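STING-associated CdnE c-di-GMP synthase (Flavobacteriaceae, PDB 6WT8) synthesises the cyclic dinucleotide c-di-GMP, the signal that its associated bacterial STING receptor probably senses in CBASS antiphage defence. Local coordinates at residues A[19-24]-A[57-62]; A[12-17]-A[99-104]. All blocks are in the same frame, centred on the assembly; numbering follows the deposited sequence.

The two contacts sit side by side, their centres about 9 Å apart, where helix 5-16 ends and its following loop begins. Interaction 2 joins the last turn of that helix to the loop between strands 85-90 and 106-112, and lies the nearer to the centre of the chain; interaction 1 lays the next piece of chain against the turn that leads into helix 60-81 and has more exposed residues. Both are partly buried and each has a bridging water, but 12-17 and 99-104 are joined by a charged lysine and direct backbone bonding, whereas 19-24 and 57-62 meet mainly through apolar groups. A probable hydrogen bond from A59 N to S16 O links the two.

Interaction 1. Residues A[19-24]-A[57-62]; sequences DLVQMT and GVAPSY
The loop that follows helix 5-16 is laid against the turn between helices 46-56 and 60-81, M23 on A59 and P60, V21 on A59. M23, a selenomethionine in this crystal, does most of the work. Its chain leaves with CG anti to the carbonyl carbon (chi1 -57°) and then bends twice, at chi2 and chi3, which brings the selenium and terminal methyl against G57-P60. SE lies 3.8 Å from CA of A59 and 4.0 Å from CD of P60, while CE goes past them to 3.5 Å from the carbonyl O of G57, with V58 O also nearby. The long unbranched chain, a thioether in the native methionine, suits this place, since it can follow an uneven surface of backbone and ring carbons. On the flank, V21 sets CG2 against the methyl of A59, CB, at 3.8 Å; the small alanine lets the selenium come close to its CA, while V21 rests on the methyl. G57, the first residue to leave helical angles after helix 46-56, has a positive phi of 79°, which glycine accepts readily. P60 has no N-H to offer, a small cost in the first turn of a helix, and Y62 N donates to A59 O. The polar edge is looser: D19 OD2 and Y62 OH are 4.4 Å apart and are joined by a water, which donates to the carboxylate. Nearby, N17 ND2 is hydrogen-bonded to V21 O, A59 has a backbone bond with S16, and Y62 touches P18 and K101. Between the two segments themselves, the fit rests on apolar surfaces and a water rather than on direct polar bonds.

Interaction 2. Residues A[12-17]-A[99-104]; sequences VRERSN and ILKEND
One lysine bonds two successive carbonyls at the C-terminal end of a helix: K101 N donates to R15 O and K101 NZ to E14 O, both at 2.8 Å. CG of K101 takes the tight position between backbone N and carbonyl carbon (chi1 59°), which lays it 3.3 Å from R15 O before the bend at chi4 brings the ammonium to E14 O. NZ also meets E102 OE2 at 2.8 Å in a salt bridge, with E14 OE2 a longer partner. A cation suits this end of helix 5-16, where the dipole probably leaves the carbonyls partly negative. Shortening K101 to an alanine would probably leave E14 O without its side-chain donor and the E14 and E102 carboxylates without the charge between them. The partner loop, a type I turn from L100 to N103, leads into strand 106-112 through an Asp-Val-Asp sequence, begun by D104, consistent with the acidic motif of CD-NTases. R15 crosses L100 obliquely, its CD 3.5 Å from L100 CD2, while its guanidinium forms a salt bridge with D266 and a hydrogen bond with N262 of helix 253-266. A water accepts from R15 NE and S16 OG and donates to I99 O.

Interaction 1. Residues A[19-24]-A[57-62]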
ATOM      1  N   ASP A  19      11.723  10.987 -18.390  1.00 21.25           N
ATOM      2  CA  ASP A  19      11.515  11.683 -19.657  1.00 21.00           C
ATOM      3  C   ASP A  19      10.794  12.999 -19.494  1.00 22.44           C
ATOM      4  O   ASP A  19      10.539  13.679 -20.502  1.00 21.93           O
ATOM      5  CB  ASP A  19      10.728  10.804 -20.595  1.00 22.85           C
ATOM      6  CG  ASP A  19      11.530   9.597 -21.042  1.00 29.33           C
ATOM      7  OD1 ASP A  19      12.766   9.751 -21.223  1.00 34.23           O
ATOM      8  OD2 ASP A  19      10.921   8.515 -21.170  1.00 35.08           O
ATOM      9  N   LEU A  20      10.495  13.385 -18.250  1.00 19.84           N
ATOM     10  CA  LEU A  20       9.925  14.708 -17.955  1.00 21.42           C
ATOM     11  C   LEU A  20       8.603  14.929 -18.691  1.00 19.94           C
ATOM     12  O   LEU A  20       8.348  15.994 -19.280  1.00 21.63           O
ATOM     13  CB  LEU A  20      10.922  15.838 -18.247  1.00 20.11           C
ATOM     14  CG  LEU A  20      12.267  15.712 -17.528  1.00 21.94           C
ATOM     15  CD1 LEU A  20      13.163  16.951 -17.771  1.00 25.58           C
ATOM     16  CD2 LEU A  20      12.039  15.493 -16.042  1.00 24.95           C
ATOM     17  N   VAL A  21       7.745  13.910 -18.625  1.00 20.65           N
ATOM     18  CA  VAL A  21       6.408  14.061 -19.167  1.00 22.51           C
ATOM     19  C   VAL A  21       5.623  15.010 -18.265  1.00 19.95           C
ATOM     20  O   VAL A  21       5.923  15.184 -17.076  1.00 20.70           O
ATOM     21  CB  VAL A  21       5.681  12.708 -19.319  1.00 21.24           C
ATOM     22  CG1 VAL A  21       6.560  11.731 -20.143  1.00 26.94           C
ATOM     23  CG2 VAL A  21       5.272  12.175 -18.008  1.00 24.05           C
ATOM     24  N   GLN A  22       4.629  15.675 -18.852  1.00 21.05           N
ATOM     25  CA  GLN A  22       3.777  16.562 -18.077  1.00 21.11           C
ATOM     26  C   GLN A  22       3.077  15.791 -16.977  1.00 21.06           C
ATOM     27  O   GLN A  22       2.454  14.764 -17.241  1.00 22.24           O
ATOM     28  CB  GLN A  22       2.755  17.198 -19.005  1.00 22.17           C
ATOM     29  CG  GLN A  22       1.825  18.175 -18.338  1.00 23.60           C
ATOM     30  CD  GLN A  22       2.533  19.383 -17.844  1.00 23.00           C
ATOM     31  OE1 GLN A  22       3.054  20.168 -18.646  1.00 27.06           O
ATOM     32  NE2 GLN A  22       2.547  19.578 -16.526  1.00 25.51           N
HETATM   33  N   MSE A  23       3.200  16.286 -15.744  1.00 19.50           N
HETATM   34  CA  MSE A  23       2.536  15.684 -14.574  1.00 20.18           C
HETATM   35  C   MSE A  23       1.417  16.625 -14.211  1.00 20.33           C
HETATM   36  O   MSE A  23       1.560  17.825 -14.363  1.00 22.33           O
HETATM   37  CB  MSE A  23       3.483  15.526 -13.390  1.00 22.89           C
HETATM   38  CG  MSE A  23       4.733  14.703 -13.700  1.00 19.12           C
HETATM   39 SE   MSE A  23       4.226  12.839 -13.841  0.61 22.58          SE
HETATM   40  CE  MSE A  23       3.851  12.368 -11.966  1.00 20.45           C
ATOM     41  N   THR A  24       0.301  16.095 -13.694  1.00 21.38           N
ATOM     42  CA  THR A  24      -0.768  16.981 -13.236  1.00 22.18           C
ATOM     43  C   THR A  24      -0.323  17.753 -12.006  1.00 20.15           C
ATOM     44  O   THR A  24       0.173  17.173 -11.037  1.00 23.35           O
ATOM     45  CB  THR A  24      -2.004  16.155 -12.900  1.00 25.53           C
ATOM     46  OG1 THR A  24      -2.357  15.382 -14.054  1.00 31.24           O
ATOM     47  CG2 THR A  24      -3.173  17.051 -12.476  1.00 27.46           C
ATOM     48  N   GLY A  57       4.940  11.660  -7.343  1.00 14.91           N
ATOM     49  CA  GLY A  57       5.133  10.250  -7.657  1.00 15.56           C
ATOM     50  C   GLY A  57       5.476   9.952  -9.117  1.00 16.32           C
ATOM     51  O   GLY A  57       6.101  10.746  -9.846  1.00 15.32           O
ATOM     52  N   VAL A  58       5.108   8.742  -9.539  1.00 13.98           N
ATOM     53  CA  VAL A  58       5.574   8.134 -10.780  1.00 13.58           C
ATOM     54  C   VAL A  58       4.707   8.575 -11.954  1.00 17.32           C
ATOM     55  O   VAL A  58       3.471   8.688 -11.843  1.00 17.41           O
ATOM     56  CB  VAL A  58       5.553   6.594 -10.587  1.00 16.22           C
ATOM     57  CG1 VAL A  58       5.785   5.832 -11.867  1.00 18.45           C
ATOM     58  CG2 VAL A  58       6.627   6.184  -9.511  1.00 17.24           C
ATOM     59  N   ALA A  59       5.362   8.781 -13.096  1.00 16.67           N
ATOM     60  CA  ALA A  59       4.632   9.110 -14.320  1.00 15.32           C
ATOM     61  C   ALA A  59       3.582   8.030 -14.635  1.00 16.63           C
ATOM     62  O   ALA A  59       3.824   6.810 -14.461  1.00 17.64           O
ATOM     63  CB  ALA A  59       5.603   9.285 -15.497  1.00 17.93           C
ATOM     64  N   PRO A  60       2.407   8.446 -15.119  1.00 17.90           N
ATOM     65  CA  PRO A  60       1.268   7.517 -15.257  1.00 21.09           C
ATOM     66  C   PRO A  60       1.494   6.394 -16.244  1.00 19.42           C
ATOM     67  O   PRO A  60       0.868   5.324 -16.064  1.00 19.61           O
ATOM     68  CB  PRO A  60       0.122   8.422 -15.713  1.00 21.08           C
ATOM     69  CG  PRO A  60       0.747   9.738 -16.114  1.00 27.30           C
ATOM     70  CD  PRO A  60       2.019   9.855 -15.308  1.00 20.86           C
ATOM     71  N   SER A  61       2.359   6.542 -17.242  1.00 19.40           N
ATOM     72  CA  SER A  61       2.513   5.449 -18.199  1.00 19.89           C
ATOM     73  C   SER A  61       3.052   4.198 -17.527  1.00 21.79           C
ATOM     74  O   SER A  61       2.675   3.093 -17.916  1.00 20.91           O
ATOM     75  CB  SER A  61       3.411   5.881 -19.365  1.00 24.46           C
ATOM     76  OG  SER A  61       4.778   5.933 -18.928  1.00 25.82           O
ATOM     77  N   TYR A  62       3.930   4.347 -16.515  1.00 19.00           N
ATOM     78  CA  TYR A  62       4.515   3.168 -15.884  1.00 19.54           C
ATOM     79  C   TYR A  62       3.451   2.391 -15.139  1.00 20.20           C
ATOM     80  O   TYR A  62       3.356   1.151 -15.226  1.00 18.30           O
ATOM     81  CB  TYR A  62       5.624   3.606 -14.912  1.00 16.29           C
ATOM     82  CG  TYR A  62       6.782   4.285 -15.607  1.00 17.81           C
ATOM     83  CD1 TYR A  62       7.669   3.571 -16.382  1.00 19.62           C
ATOM     84  CD2 TYR A  62       6.973   5.645 -15.479  1.00 19.93           C
ATOM     85  CE1 TYR A  62       8.727   4.217 -17.047  1.00 23.34           C
ATOM     86  CE2 TYR A  62       8.039   6.287 -16.102  1.00 21.99           C
ATOM     87  CZ  TYR A  62       8.908   5.588 -16.878  1.00 24.78           C
ATOM     88  OH  TYR A  62       9.939   6.314 -17.502  1.00 26.97           O
TER
HETATM   89  O   HOH W   1       8.157   8.038 -19.579  1.00 41.93           O

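Interaction 2. Residues A[12-17]-A[99-104]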
ATOM      1  N   VAL A  12      15.082  11.968  -7.825  1.00 16.62           N
ATOM      2  CA  VAL A  12      13.642  11.703  -7.892  1.00 16.90           C
ATOM      3  C   VAL A  12      13.215  11.525  -9.331  1.00 18.78           C
ATOM      4  O   VAL A  12      12.409  10.656  -9.648  1.00 17.20           O
ATOM      5  CB  VAL A  12      12.863  12.848  -7.211  1.00 18.24           C
ATOM      6  CG1 VAL A  12      11.333  12.687  -7.409  1.00 19.44           C
ATOM      7  CG2 VAL A  12      13.113  12.867  -5.754  1.00 21.60           C
ATOM      8  N   ARG A  13      13.710  12.382 -10.218  1.00 17.26           N
ATOM      9  CA  ARG A  13      13.353  12.288 -11.628  1.00 17.09           C
ATOM     10  C   ARG A  13      13.743  10.955 -12.223  1.00 15.34           C
ATOM     11  O   ARG A  13      12.984  10.374 -13.018  1.00 17.98           O
ATOM     12  CB  ARG A  13      14.035  13.422 -12.391  1.00 16.77           C
ATOM     13  CG  ARG A  13      13.260  14.680 -12.146  1.00 18.16           C
ATOM     14  CD  ARG A  13      13.945  15.901 -12.737  1.00 18.93           C
ATOM     15  NE  ARG A  13      13.027  17.037 -12.661  1.00 19.16           N
ATOM     16  CZ  ARG A  13      13.087  18.111 -13.452  1.00 19.41           C
ATOM     17  NH1 ARG A  13      14.028  18.215 -14.374  1.00 20.44           N
ATOM     18  NH2 ARG A  13      12.179  19.058 -13.330  1.00 19.40           N
ATOM     19  N   GLU A  14      14.946  10.479 -11.910  1.00 17.21           N
ATOM     20  CA  GLU A  14      15.367   9.216 -12.509  1.00 17.78           C
ATOM     21  C   GLU A  14      14.452   8.092 -12.071  1.00 18.51           C
ATOM     22  O   GLU A  14      14.167   7.168 -12.844  1.00 20.67           O
ATOM     23  CB  GLU A  14      16.808   8.902 -12.103  1.00 22.99           C
ATOM     24  CG  GLU A  14      17.382   7.698 -12.910  1.00 38.11           C
ATOM     25  CD  GLU A  14      17.098   7.787 -14.433  1.00 57.42           C
ATOM     26  OE1 GLU A  14      17.415   8.843 -15.053  1.00 61.79           O
ATOM     27  OE2 GLU A  14      16.546   6.803 -15.008  1.00 59.94           O
ATOM     28  N   ARG A  15      13.952   8.166 -10.835  1.00 17.71           N
ATOM     29  CA  ARG A  15      13.083   7.112 -10.316  1.00 18.35           C
ATOM     30  C   ARG A  15      11.663   7.225 -10.833  1.00 17.22           C
ATOM     31  O   ARG A  15      10.972   6.210 -10.991  1.00 18.68           O
ATOM     32  CB  ARG A  15      13.046   7.203  -8.775  1.00 18.56           C
ATOM     33  CG  ARG A  15      14.360   6.851  -8.124  1.00 18.51           C
ATOM     34  CD  ARG A  15      14.263   6.777  -6.595  1.00 19.86           C
ATOM     35  NE  ARG A  15      13.797   7.987  -5.919  1.00 19.54           N
ATOM     36  CZ  ARG A  15      14.569   8.802  -5.193  1.00 18.42           C
ATOM     37  NH1 ARG A  15      15.908   8.628  -5.142  1.00 20.40           N
ATOM     38  NH2 ARG A  15      14.028   9.795  -4.535  1.00 17.60           N
ATOM     39  N   SER A  16      11.201   8.449 -11.047  1.00 16.30           N
ATOM     40  CA  SER A  16       9.787   8.759 -11.180  1.00 16.83           C
ATOM     41  C   SER A  16       9.369   9.190 -12.575  1.00 19.80           C
ATOM     42  O   SER A  16       8.262   8.882 -13.008  1.00 18.49           O
ATOM     43  CB  SER A  16       9.399   9.899 -10.226  1.00 18.88           C
ATOM     44  OG  SER A  16       9.489   9.513  -8.870  1.00 20.17           O
ATOM     45  N   ASN A  17      10.186   9.983 -13.256  1.00 17.64           N
ATOM     46  CA  ASN A  17       9.716  10.594 -14.502  1.00 17.50           C
ATOM     47  C   ASN A  17      10.942  11.005 -15.303  1.00 16.20           C
ATOM     48  O   ASN A  17      11.159  12.220 -15.551  1.00 18.61           O
ATOM     49  CB  ASN A  17       8.817  11.791 -14.166  1.00 17.54           C
ATOM     50  CG  ASN A  17       8.219  12.448 -15.406  1.00 19.66           C
ATOM     51  OD1 ASN A  17       8.167  11.845 -16.479  1.00 21.26           O
ATOM     52  ND2 ASN A  17       7.773  13.683 -15.260  1.00 19.46           N
ATOM     53  N   ILE A  99       6.896   4.918  -5.466  1.00 13.66           N
ATOM     54  CA  ILE A  99       7.800   5.997  -5.864  1.00 13.18           C
ATOM     55  C   ILE A  99       8.875   5.531  -6.837  1.00 13.93           C
ATOM     56  O   ILE A  99       9.746   6.342  -7.226  1.00 15.74           O
ATOM     57  CB  ILE A  99       8.463   6.691  -4.651  1.00 15.30           C
ATOM     58  CG1 ILE A  99       9.268   5.712  -3.847  1.00 14.54           C
ATOM     59  CG2 ILE A  99       7.382   7.338  -3.767  1.00 15.29           C
ATOM     60  CD1 ILE A  99      10.425   6.399  -3.010  1.00 17.50           C
ATOM     61  N   LEU A 100       8.837   4.266  -7.264  1.00 13.54           N
ATOM     62  CA  LEU A 100       9.775   3.790  -8.287  1.00 15.59           C
ATOM     63  C   LEU A 100       9.012   3.381  -9.537  1.00 14.92           C
ATOM     64  O   LEU A 100       8.051   2.609  -9.448  1.00 16.43           O
ATOM     65  CB  LEU A 100      10.609   2.590  -7.797  1.00 15.08           C
ATOM     66  CG  LEU A 100      11.288   2.705  -6.438  1.00 19.54           C
ATOM     67  CD1 LEU A 100      12.058   1.419  -6.062  1.00 22.35           C
ATOM     68  CD2 LEU A 100      12.192   3.901  -6.396  1.00 22.66           C
ATOM     69  N   LYS A 101       9.492   3.837 -10.710  1.00 16.61           N
ATOM     70  CA  LYS A 101       8.813   3.467 -11.946  1.00 15.68           C
ATOM     71  C   LYS A 101       8.811   1.959 -12.173  1.00 16.42           C
ATOM     72  O   LYS A 101       7.965   1.500 -12.931  1.00 19.21           O
ATOM     73  CB  LYS A 101       9.490   4.158 -13.150  1.00 18.15           C
ATOM     74  CG  LYS A 101      10.986   3.822 -13.328  1.00 17.00           C
ATOM     75  CD  LYS A 101      11.662   4.812 -14.326  1.00 18.69           C
ATOM     76  CE  LYS A 101      13.097   4.332 -14.613  1.00 22.64           C
ATOM     77  NZ  LYS A 101      14.016   4.418 -13.466  1.00 24.40           N
ATOM     78  N   GLU A 102       9.744   1.214 -11.561  1.00 15.92           N
ATOM     79  CA  GLU A 102       9.780  -0.243 -11.728  1.00 16.57           C
ATOM     80  C   GLU A 102       8.833  -0.997 -10.807  1.00 14.84           C
ATOM     81  O   GLU A 102       8.709  -2.221 -10.938  1.00 16.90           O
ATOM     82  CB  GLU A 102      11.202  -0.782 -11.498  1.00 19.43           C
ATOM     83  CG  GLU A 102      12.271  -0.171 -12.410  1.00 25.39           C
ATOM     84  CD  GLU A 102      12.862   1.162 -11.928  1.00 30.69           C
ATOM     85  OE1 GLU A 102      12.557   1.640 -10.793  1.00 23.71           O
ATOM     86  OE2 GLU A 102      13.688   1.712 -12.727  1.00 26.18           O
ATOM     87  N   ASN A 103       8.183  -0.350  -9.857  1.00 15.89           N
ATOM     88  CA  ASN A 103       7.225  -1.068  -9.028  1.00 15.15           C
ATOM     89  C   ASN A 103       6.015  -1.486  -9.863  1.00 16.27           C
ATOM     90  O   ASN A 103       5.561  -0.768 -10.756  1.00 15.61           O
ATOM     91  CB  ASN A 103       6.752  -0.185  -7.885  1.00 16.98           C
ATOM     92  CG  ASN A 103       7.823   0.196  -6.903  1.00 23.53           C
ATOM     93  OD1 ASN A 103       7.783   1.304  -6.382  1.00 22.34           O
ATOM     94  ND2 ASN A 103       8.751  -0.720  -6.596  1.00 29.37           N
ATOM     95  N   ASP A 104       5.467  -2.666  -9.553  1.00 15.02           N
ATOM     96  CA  ASP A 104       4.353  -3.231 -10.270  1.00 14.75           C
ATOM     97  C   ASP A 104       3.252  -3.679  -9.330  1.00 14.21           C
ATOM     98  O   ASP A 104       3.507  -4.027  -8.167  1.00 15.45           O
ATOM     99  CB  ASP A 104       4.831  -4.452 -11.055  1.00 14.46           C
ATOM    100  CG  ASP A 104       5.590  -4.067 -12.265  1.00 16.01           C
ATOM    101  OD1 ASP A 104       4.960  -3.652 -13.259  1.00 16.84           O
ATOM    102  OD2 ASP A 104       6.835  -4.180 -12.230  1.00 19.03           O
TER
HETATM  103  O   HOH W   2      11.112   8.727  -6.632  1.00 17.57           O